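Local coordinates for Wnt inhibitor of Dorsal protein (Drosophila melanogaster, PDB 4KRR) that probably acts as a secreted Wnt-family ligand of frizzled seven-transmembrane receptors, signalling through a cascade of genes, and is represented here by its N-terminal domain and linker, at residues K17-S22 with M63-H68. Residues are numbered along the deposited sequence; the frame is centred on the assembly and turned at random.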
loop_
_atom_site.group_PDB
_atom_site.type_symbol
_atom_site.label_atom_id
_atom_site.label_comp_id
_atom_site.label_asym_id
_atom_site.label_seq_id
_atom_site.Cartn_x
_atom_site.Cartn_y
_atom_site.Cartn_z
ATOM N N LYS A 17 10.492 2.368 -4.601
ATOM C CA LYS A 17 11.740 1.781 -4.124
ATOM C C LYS A 17 11.466 0.873 -2.929
ATOM O O LYS A 17 11.969 -0.248 -2.861
ATOM C CB LYS A 17 12.752 2.865 -3.749
ATOM C CG LYS A 17 14.085 2.321 -3.252
ATOM C CD LYS A 17 15.041 3.446 -2.887
ATOM C CE LYS A 17 16.352 2.904 -2.335
ATOM N NZ LYS A 17 17.308 3.996 -1.997
ATOM N N GLN A 18 10.657 1.366 -1.997
ATOM C CA GLN A 18 10.270 0.589 -0.826
ATOM C C GLN A 18 9.453 -0.629 -1.242
ATOM O O GLN A 18 9.651 -1.731 -0.724
ATOM C CB GLN A 18 9.469 1.459 0.148
ATOM C CG GLN A 18 8.878 0.704 1.331
ATOM C CD GLN A 18 9.939 0.113 2.244
ATOM O OE1 GLN A 18 10.268 -1.071 2.150
ATOM N NE2 GLN A 18 10.476 0.936 3.137
ATOM N N ALA A 19 8.542 -0.420 -2.189
ATOM C CA ALA A 19 7.677 -1.486 -2.678
ATOM C C ALA A 19 8.486 -2.591 -3.346
ATOM O O ALA A 19 8.216 -3.776 -3.144
ATOM C CB ALA A 19 6.638 -0.927 -3.640
ATOM N N LEU A 20 9.480 -2.194 -4.136
ATOM C CA LEU A 20 10.357 -3.148 -4.811
ATOM C C LEU A 20 11.150 -4.001 -3.820
ATOM O O LEU A 20 11.284 -5.211 -4.003
ATOM C CB LEU A 20 11.312 -2.424 -5.762
ATOM C CG LEU A 20 12.358 -3.293 -6.466
ATOM C CD1 LEU A 20 11.694 -4.347 -7.341
ATOM C CD2 LEU A 20 13.314 -2.436 -7.281
ATOM N N ASP A 21 11.676 -3.370 -2.776
ATOM C CA ASP A 21 12.451 -4.092 -1.771
ATOM C C ASP A 21 11.597 -5.123 -1.046
ATOM O O ASP A 21 12.048 -6.238 -0.782
ATOM C CB ASP A 21 13.083 -3.129 -0.768
ATOM C CG ASP A 21 14.159 -2.267 -1.390
ATOM O OD1 ASP A 21 14.662 -2.634 -2.475
ATOM O OD2 ASP A 21 14.506 -1.225 -0.797
ATOM N N SER A 22 10.360 -4.748 -0.733
ATOM C CA SER A 22 9.440 -5.651 -0.054
ATOM C C SER A 22 9.019 -6.785 -0.981
ATOM O O SER A 22 8.882 -7.934 -0.556
ATOM C CB SER A 22 8.213 -4.888 0.450
ATOM O OG SER A 22 8.574 -3.946 1.447
ATOM N N MET A 63 0.893 0.712 -4.442
ATOM C CA MET A 63 -0.067 1.653 -3.878
ATOM C C MET A 63 0.120 1.802 -2.374
ATOM O O MET A 63 0.115 2.914 -1.848
ATOM C CB MET A 63 -1.497 1.195 -4.158
ATOM C CG MET A 63 -2.539 1.994 -3.394
ATOM S SD MET A 63 -4.220 1.451 -3.716
ATOM C CE MET A 63 -5.125 2.475 -2.556
ATOM N N ALA A 64 0.281 0.674 -1.690
ATOM C CA ALA A 64 0.438 0.670 -0.240
ATOM C C ALA A 64 1.690 1.424 0.197
ATOM O O ALA A 64 1.671 2.154 1.187
ATOM C CB ALA A 64 0.463 -0.759 0.288
ATOM N N ALA A 65 2.775 1.247 -0.551
ATOM C CA ALA A 65 4.043 1.885 -0.216
ATOM C C ALA A 65 3.992 3.387 -0.454
ATOM O O ALA A 65 4.597 4.162 0.285
ATOM C CB ALA A 65 5.176 1.261 -1.011
ATOM N N ILE A 66 3.267 3.793 -1.489
ATOM C CA ILE A 66 3.120 5.205 -1.810
ATOM C C ILE A 66 2.280 5.911 -0.749
ATOM O O ILE A 66 2.624 7.006 -0.299
ATOM C CB ILE A 66 2.497 5.401 -3.210
ATOM C CG1 ILE A 66 3.469 4.919 -4.290
ATOM C CG2 ILE A 66 2.139 6.861 -3.447
ATOM C CD1 ILE A 66 2.925 5.024 -5.698
ATOM N N VAL A 67 1.184 5.273 -0.346
ATOM C CA VAL A 67 0.302 5.828 0.679
ATOM C C VAL A 67 0.986 5.846 2.048
ATOM O O VAL A 67 0.853 6.807 2.808
ATOM C CB VAL A 67 -1.037 5.057 0.753
ATOM C CG1 VAL A 67 -1.886 5.558 1.914
ATOM C CG2 VAL A 67 -1.800 5.189 -0.564
ATOM N N HIS A 68 1.726 4.782 2.350
ATOM C CA HIS A 68 2.490 4.703 3.590
ATOM C C HIS A 68 3.520 5.827 3.645
ATOM O O HIS A 68 3.714 6.457 4.685
ATOM C CB HIS A 68 3.187 3.343 3.698
ATOM C CG HIS A 68 3.838 3.092 5.024
ATOM N ND1 HIS A 68 5.070 3.612 5.360
ATOM C CD2 HIS A 68 3.436 2.360 6.090
ATOM C CE1 HIS A 68 5.395 3.219 6.579
ATOM N NE2 HIS A 68 4.421 2.457 7.044
#
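Gln18 O, on the residue whose CG flanks Ala65, takes two donors from Ser22 one helical turn on: the routine bond from Ser22 N and a weak one from Ser22 OG at 3.3 Å. Chi1 of Ser22, -65°, turns the hydroxyl back over that carbonyl of the preceding turn. What joins 17-22 to 63-68 is apolar, a close alanine-to-alanine packing of two helices in the buried interior. Ala19 CB meets Ala65 CB methyl to methyl at 3.7 Å, and the Ala65 methyl also lies 3.9 Å from Ala19 N, against the backbone of the facing helix. With an alanine on each side the backbones come close, Ala19 CA to Ala65 CA being 5.5 Å. Gln18 adds a looser flank: its CG lies 4.4 Å from Ala65 CB, and chi2 of 64° then bends the amide away from that methyl. The two segments bury 92 Å² between them, both sides summed. In the N-terminal domain of this Wnt the contact sets helix 8-26 against helix 53-75 near the centre of the chain. Phe158 of helix 158-170 touches Gln18, Ser22 and Ala65, Phe39 of helix 36-44 packs on Ala19, and Met63 and Val67 reach helices 97-107 and 113-127.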